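PDB 6HOX: binding domain (Hc) of Paraclostridial Mosquitocidal Protein 1 from Paraclostridium bifermentans, which targets nerve cells of Anopheles mosquitoes as the receptor-binding part of a botulinum-like neurotoxin, whose heavy chain also delivers the light chain into the host cytosol. Local coordinates for residues Asp23-Leu29 and Gln223-Arg229; Thr90-Arg96 and Trp166-Thr172. One frame throughout, in Å; residues are numbered along the deposited sequence.

Contact 1. Residues Asp23-Leu29 and Gln223-Arg229; sequences DNLVFSL and QFNIYQR
An antiparallel strand pair of the lectin-like N-terminal receptor-binding subdomain brings a strand near the start of the modelled chain, Leu25-Leu29, against Gln223-Tyr227, with two irregularities: a classic beta bulge at Val26-Phe27 and a G1 bulge where Gln223 and Phe224 both face Leu29. At the classic bulge Val26 and Phe27 both face Ile226, whose carbonyl O takes a nearly straight bond from Val26 N (2.8 Å, 169° at the hydrogen) and a weak one from Phe27 N. Ile226 N returns a bond to Phe27 O at 2.9 Å. Farther along, Leu29 N reaches Phe224 O, and Phe224 N in turn uses a lone pair of Leu29 O, in the plane of that carbonyl. At the other end, Gln228 N bonds to Asn24 O at 2.9 Å.

On the face carrying Phe27 and Phe224, the CD1 methyl of Ile226 lies 4.0 Å from Phe27 CD2, while Phe27 CE2 approaches Phe224 CD1. Val26 sets CG2 against Ile226 CG2 and CG1 against the amide of Gln228. On the other face, with chi1 at -179° and the second torsion near +75°, Leu25 brings CD1 over the ring of Tyr227 as a CH-pi contact, 3.9 Å from the centroid; the same methyl touches Asn225 CB.

The Asn24 amide stands steeply to that of Gln228 and receives a weak bond from it. The guanidinium of Arg229 meets Asn24 ND2 at its edge, donor beside donor, while its NH2 forms a salt bridge with Glu235. The chemistry thus divides along the pair: main-chain bonds and apolar groups join the buried part, whereas the polar end is held across the strands chiefly by Gln228 N, with weak side-chain bonding.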
# COMPACT_ATOMS: atom_id res chain seq x y z
N ASP A 23 -3.44 19.35 -17.21
CA ASP A 23 -4.19 20.44 -17.86
C ASP A 23 -5.48 20.75 -17.09
O ASP A 23 -5.94 21.89 -17.08
CB ASP A 23 -4.53 20.11 -19.31
CG ASP A 23 -3.36 20.24 -20.26
OD1 ASP A 23 -2.34 19.53 -20.05
OD2 ASP A 23 -3.46 21.06 -21.20
N ASN A 24 -6.07 19.72 -16.48
CA ASN A 24 -7.37 19.85 -15.84
C ASN A 24 -7.25 19.86 -14.31
O ASN A 24 -8.25 19.92 -13.64
CB ASN A 24 -8.31 18.74 -16.30
CG ASN A 24 -8.83 19.02 -17.69
OD1 ASN A 24 -9.65 19.93 -17.87
ND2 ASN A 24 -8.36 18.26 -18.66
N LEU A 25 -6.02 19.85 -13.78
CA LEU A 25 -5.80 19.81 -12.34
C LEU A 25 -6.03 21.20 -11.75
O LEU A 25 -5.33 22.13 -12.10
CB LEU A 25 -4.36 19.35 -12.08
CG LEU A 25 -3.99 19.23 -10.61
CD1 LEU A 25 -4.62 17.99 -10.00
CD2 LEU A 25 -2.47 19.21 -10.43
N VAL A 26 -6.97 21.33 -10.81
CA VAL A 26 -7.27 22.65 -10.25
C VAL A 26 -6.83 22.74 -8.79
O VAL A 26 -6.77 23.82 -8.23
CB VAL A 26 -8.76 23.03 -10.43
CG1 VAL A 26 -9.14 23.08 -11.90
CG2 VAL A 26 -9.70 22.13 -9.65
N PHE A 27 -6.49 21.60 -8.18
CA PHE A 27 -6.10 21.54 -6.78
C PHE A 27 -5.31 20.25 -6.53
O PHE A 27 -5.73 19.20 -6.97
CB PHE A 27 -7.34 21.56 -5.88
CG PHE A 27 -7.04 21.51 -4.41
CD1 PHE A 27 -6.59 22.64 -3.74
CD2 PHE A 27 -7.19 20.34 -3.68
CE1 PHE A 27 -6.30 22.59 -2.39
CE2 PHE A 27 -6.92 20.29 -2.32
CZ PHE A 27 -6.47 21.42 -1.67
N SER A 28 -4.21 20.35 -5.79
CA SER A 28 -3.42 19.18 -5.43
C SER A 28 -2.78 19.38 -4.06
O SER A 28 -1.84 20.16 -3.92
CB SER A 28 -2.39 18.87 -6.47
OG SER A 28 -1.62 17.74 -6.08
N LEU A 29 -3.27 18.63 -3.06
CA LEU A 29 -2.84 18.82 -1.70
C LEU A 29 -1.69 17.84 -1.41
O LEU A 29 -1.85 16.63 -1.56
CB LEU A 29 -4.01 18.55 -0.76
CG LEU A 29 -3.71 18.65 0.73
CD1 LEU A 29 -3.42 20.08 1.14
CD2 LEU A 29 -4.87 18.09 1.54
N GLN A 223 -1.48 13.71 -2.19
CA GLN A 223 -1.89 14.00 -3.56
C GLN A 223 -3.42 13.96 -3.65
O GLN A 223 -3.99 13.28 -4.53
CB GLN A 223 -1.24 13.03 -4.55
CG GLN A 223 0.29 12.96 -4.47
CD GLN A 223 0.93 14.28 -4.82
OE1 GLN A 223 1.63 14.89 -4.02
NE2 GLN A 223 0.65 14.76 -6.01
N PHE A 224 -4.10 14.70 -2.76
CA PHE A 224 -5.52 14.87 -2.89
C PHE A 224 -5.76 15.93 -3.97
O PHE A 224 -5.50 17.13 -3.78
CB PHE A 224 -6.19 15.22 -1.57
CG PHE A 224 -7.70 15.27 -1.64
CD1 PHE A 224 -8.35 16.35 -2.21
CD2 PHE A 224 -8.46 14.23 -1.12
CE1 PHE A 224 -9.74 16.40 -2.24
CE2 PHE A 224 -9.84 14.27 -1.15
CZ PHE A 224 -10.48 15.35 -1.72
N ASN A 225 -6.20 15.44 -5.13
CA ASN A 225 -6.27 16.19 -6.33
C ASN A 225 -7.73 16.35 -6.74
O ASN A 225 -8.51 15.42 -6.58
CB ASN A 225 -5.49 15.52 -7.47
CG ASN A 225 -4.01 15.45 -7.21
OD1 ASN A 225 -3.52 16.00 -6.22
ND2 ASN A 225 -3.30 14.74 -8.08
N ILE A 226 -8.07 17.55 -7.23
CA ILE A 226 -9.35 17.82 -7.92
C ILE A 226 -9.04 18.22 -9.36
O ILE A 226 -8.18 19.06 -9.62
CB ILE A 226 -10.17 18.90 -7.20
CG1 ILE A 226 -10.42 18.55 -5.73
CG2 ILE A 226 -11.47 19.14 -7.97
CD1 ILE A 226 -10.94 19.68 -4.89
N TYR A 227 -9.76 17.59 -10.29
CA TYR A 227 -9.67 17.85 -11.70
C TYR A 227 -11.04 18.34 -12.16
O TYR A 227 -12.06 17.85 -11.66
CB TYR A 227 -9.31 16.60 -12.51
CG TYR A 227 -8.03 15.91 -12.11
CD1 TYR A 227 -7.98 15.07 -11.01
CD2 TYR A 227 -6.87 16.08 -12.85
CE1 TYR A 227 -6.80 14.44 -10.63
CE2 TYR A 227 -5.69 15.45 -12.50
CZ TYR A 227 -5.65 14.63 -11.38
OH TYR A 227 -4.49 14.03 -11.02
N GLN A 228 -11.03 19.25 -13.15
CA GLN A 228 -12.24 19.92 -13.63
C GLN A 228 -12.82 19.15 -14.83
O GLN A 228 -13.49 19.74 -15.66
CB GLN A 228 -11.92 21.37 -14.00
CG GLN A 228 -11.07 21.50 -15.26
CD GLN A 228 -10.56 22.91 -15.48
OE1 GLN A 228 -11.06 23.87 -14.90
NE2 GLN A 228 -9.57 23.03 -16.35
N ARG A 229 -12.59 17.84 -14.88
CA ARG A 229 -13.17 16.94 -15.86
C ARG A 229 -13.37 15.59 -15.18
O ARG A 229 -12.70 15.29 -14.19
CB ARG A 229 -12.22 16.83 -17.06
CG ARG A 229 -12.79 16.09 -18.26
CD ARG A 229 -11.94 16.27 -19.50
NE ARG A 229 -10.59 15.76 -19.32
CZ ARG A 229 -10.23 14.49 -19.46
NH1 ARG A 229 -11.15 13.54 -19.55
NH2 ARG A 229 -8.95 14.17 -19.52

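Contact 2. Residues Thr90-Arg96 and Trp166-Thr172; sequences TISFWIR and WRHITIT
Main-chain hydrogen bonds between Thr90-Arg96 and Trp166-Thr172 run in regular antiparallel register. Ile91 with Ile171, Phe93 with Ile169 and Ile95 with Arg167 each exchange two bonds; the shortest joins Ile169 N to Phe93 O (2.7 Å) and is almost straight at 176°. The carbonyls also collect CA-H...O contacts, such as Ser92 CA to Ile169 O at 3.1 Å.

Ring contacts dominate the face bearing Trp94 and His168. His168 lies across the Trp94 indole, its ring extended away from the backbone N (chi1 -173°): its CB sits 3.6 Å from the centroid of the six-membered ring, almost on the normal, and its imidazole turns an edge to the five-membered ring. That T-shaped pair has planes at 65° and puts His168 CD2 3.5 Å from Trp94 NE1. Next along, Arg96 CB stands over the centre of the Trp166 six-membered ring, and Arg96 CD lies 3.6 Å from Trp166 NE1, which bonds to Glu255; Arg96 NE hydrogen-bonds to Asn164 O, and its guanidinium makes a cation-pi contact with Trp253.

On the reverse face the packing is mainly apolar. The Phe93 ring lies alongside Ile169 and receives its CB over one face, 3.5 Å from Phe93 CZ; Ile95 CG2 meets Ile169 CG1 obliquely. The Arg167 guanidinium, on the same face, bonds to the main-chain O atoms of Phe156, Ile157 and Tyr160.

One water-mediated link joins Ser92 and His168: water 1 bonds to Ser92 OG at 2.8 Å and to His168 NE2, in the plane of the imidazole.

Both strands are interior members of the subdomain's antiparallel sheet. Helix 233-241 packs on the aromatic face, with Phe240 against Trp94 and His168. Strand 218-227 hydrogen-bonds along the other edge of 89-96, and strand 178-183 continues the sheet beyond 167-174.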
# COMPACT_ATOMS: atom_id res chain seq x y z
N THR A 90 -13.25 15.16 -11.10
CA THR A 90 -12.59 14.00 -10.56
C THR A 90 -11.87 14.39 -9.26
O THR A 90 -11.28 15.48 -9.17
CB THR A 90 -11.61 13.39 -11.58
OG1 THR A 90 -12.41 13.02 -12.71
CG2 THR A 90 -10.85 12.19 -11.05
N ILE A 91 -12.00 13.51 -8.26
CA ILE A 91 -11.24 13.54 -7.05
C ILE A 91 -10.35 12.29 -7.05
O ILE A 91 -10.84 11.19 -7.25
CB ILE A 91 -12.18 13.60 -5.83
CG1 ILE A 91 -12.91 14.95 -5.73
CG2 ILE A 91 -11.43 13.29 -4.54
CD1 ILE A 91 -13.96 15.03 -4.64
N SER A 92 -9.05 12.49 -6.80
CA SER A 92 -8.09 11.38 -6.58
C SER A 92 -7.24 11.66 -5.34
O SER A 92 -7.05 12.80 -4.93
CB SER A 92 -7.25 11.09 -7.80
OG SER A 92 -6.30 12.12 -8.08
N PHE A 93 -6.76 10.58 -4.70
CA PHE A 93 -5.90 10.71 -3.54
C PHE A 93 -5.29 9.35 -3.16
O PHE A 93 -5.89 8.25 -3.38
CB PHE A 93 -6.66 11.28 -2.34
CG PHE A 93 -7.89 10.51 -1.91
CD1 PHE A 93 -9.12 10.75 -2.51
CD2 PHE A 93 -7.84 9.58 -0.89
CE1 PHE A 93 -10.25 10.05 -2.13
CE2 PHE A 93 -8.98 8.91 -0.49
CZ PHE A 93 -10.18 9.13 -1.12
N TRP A 94 -4.09 9.46 -2.57
CA TRP A 94 -3.46 8.36 -1.87
C TRP A 94 -3.91 8.41 -0.42
O TRP A 94 -3.88 9.49 0.19
CB TRP A 94 -1.94 8.46 -1.98
CG TRP A 94 -1.40 8.00 -3.29
CD1 TRP A 94 -0.96 8.78 -4.33
CD2 TRP A 94 -1.22 6.64 -3.71
NE1 TRP A 94 -0.51 7.99 -5.35
CE2 TRP A 94 -0.64 6.67 -4.99
CE3 TRP A 94 -1.46 5.39 -3.11
CZ2 TRP A 94 -0.34 5.51 -5.70
CZ3 TRP A 94 -1.14 4.24 -3.80
CH2 TRP A 94 -0.58 4.30 -5.07
N ILE A 95 -4.30 7.25 0.11
CA ILE A 95 -4.72 7.11 1.48
C ILE A 95 -4.05 5.89 2.10
O ILE A 95 -3.88 4.84 1.46
CB ILE A 95 -6.26 7.05 1.60
CG1 ILE A 95 -6.70 7.42 3.01
CG2 ILE A 95 -6.81 5.71 1.15
CD1 ILE A 95 -8.22 7.49 3.18
N ARG A 96 -3.66 6.03 3.37
CA ARG A 96 -3.21 4.93 4.17
C ARG A 96 -3.99 4.96 5.48
O ARG A 96 -3.81 5.87 6.29
CB ARG A 96 -1.70 5.01 4.40
CG ARG A 96 -1.08 3.74 4.97
CD ARG A 96 0.41 3.88 5.19
NE ARG A 96 1.02 2.73 5.83
CZ ARG A 96 2.29 2.67 6.23
NH1 ARG A 96 3.04 3.76 6.20
NH2 ARG A 96 2.80 1.54 6.68
N TRP A 166 -0.91 1.55 1.44
CA TRP A 166 -1.23 2.71 0.56
C TRP A 166 -2.17 2.29 -0.57
O TRP A 166 -1.84 1.41 -1.35
CB TRP A 166 0.05 3.33 -0.01
CG TRP A 166 0.76 4.23 0.95
CD1 TRP A 166 1.91 3.98 1.65
CD2 TRP A 166 0.38 5.58 1.28
NE1 TRP A 166 2.25 5.08 2.39
CE2 TRP A 166 1.34 6.08 2.18
CE3 TRP A 166 -0.68 6.42 0.89
CZ2 TRP A 166 1.26 7.36 2.71
CZ3 TRP A 166 -0.75 7.69 1.41
CH2 TRP A 166 0.21 8.16 2.31
N ARG A 167 -3.33 2.96 -0.65
CA ARG A 167 -4.33 2.75 -1.69
C ARG A 167 -4.56 4.06 -2.45
O ARG A 167 -4.63 5.14 -1.84
CB ARG A 167 -5.68 2.34 -1.10
CG ARG A 167 -5.67 1.11 -0.21
CD ARG A 167 -5.18 -0.14 -0.90
NE ARG A 167 -5.48 -1.30 -0.07
CZ ARG A 167 -4.85 -2.48 -0.09
NH1 ARG A 167 -3.87 -2.73 -0.95
NH2 ARG A 167 -5.24 -3.40 0.78
N HIS A 168 -4.73 3.96 -3.77
CA HIS A 168 -5.01 5.11 -4.58
C HIS A 168 -6.49 5.07 -4.91
O HIS A 168 -6.97 4.06 -5.45
CB HIS A 168 -4.18 5.17 -5.86
CG HIS A 168 -4.38 6.46 -6.58
ND1 HIS A 168 -5.26 6.58 -7.63
CD2 HIS A 168 -3.89 7.70 -6.36
CE1 HIS A 168 -5.29 7.84 -8.04
NE2 HIS A 168 -4.48 8.54 -7.26
N ILE A 169 -7.19 6.16 -4.58
CA ILE A 169 -8.64 6.24 -4.79
C ILE A 169 -8.90 7.28 -5.87
O ILE A 169 -8.29 8.37 -5.82
CB ILE A 169 -9.37 6.62 -3.49
CG1 ILE A 169 -8.93 5.75 -2.31
CG2 ILE A 169 -10.88 6.58 -3.69
CD1 ILE A 169 -9.19 4.28 -2.52
N THR A 170 -9.78 6.94 -6.81
CA THR A 170 -10.25 7.87 -7.81
C THR A 170 -11.79 7.83 -7.82
O THR A 170 -12.37 6.76 -7.84
CB THR A 170 -9.68 7.60 -9.21
OG1 THR A 170 -8.26 7.44 -9.19
CG2 THR A 170 -10.03 8.69 -10.20
N ILE A 171 -12.41 9.01 -7.84
CA ILE A 171 -13.86 9.18 -7.94
C ILE A 171 -14.12 10.16 -9.10
O ILE A 171 -13.63 11.28 -9.07
CB ILE A 171 -14.44 9.71 -6.60
CG1 ILE A 171 -14.19 8.76 -5.44
CG2 ILE A 171 -15.92 10.05 -6.69
CD1 ILE A 171 -14.24 9.46 -4.11
N THR A 172 -14.84 9.71 -10.13
CA THR A 172 -15.16 10.54 -11.27
C THR A 172 -16.66 10.84 -11.22
O THR A 172 -17.48 9.96 -10.91
CB THR A 172 -14.68 9.89 -12.58
OG1 THR A 172 -15.46 8.72 -12.84
CG2 THR A 172 -13.22 9.50 -12.56
O HOH W 1 -3.92 11.45 -6.70

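How the contacts relate
Contacts 1 and 2 belong to one antiparallel sheet, their centres about 12 Å apart, and follow each other across it in the order 25-32, 218-227, 89-96, 167-174. Strands 218-227 and 89-96 are direct neighbours: Asn225 N probably bonds to Ser92 O at 2.8 Å, and Arg229 O to Thr90 OG1 at 2.7 Å. Side chains join on both faces, Phe224 CZ meeting Ile91 CG2 (3.6 Å) on one and Tyr227 CE1 meeting Ser92 OG on the other. Along the chain, contact 2 is nested within the loop that contact 1 closes. Contact 2 is wholly buried, whereas contact 1 reaches the surface at Gln228, near a bound PEG probably from the crystallisation liquor.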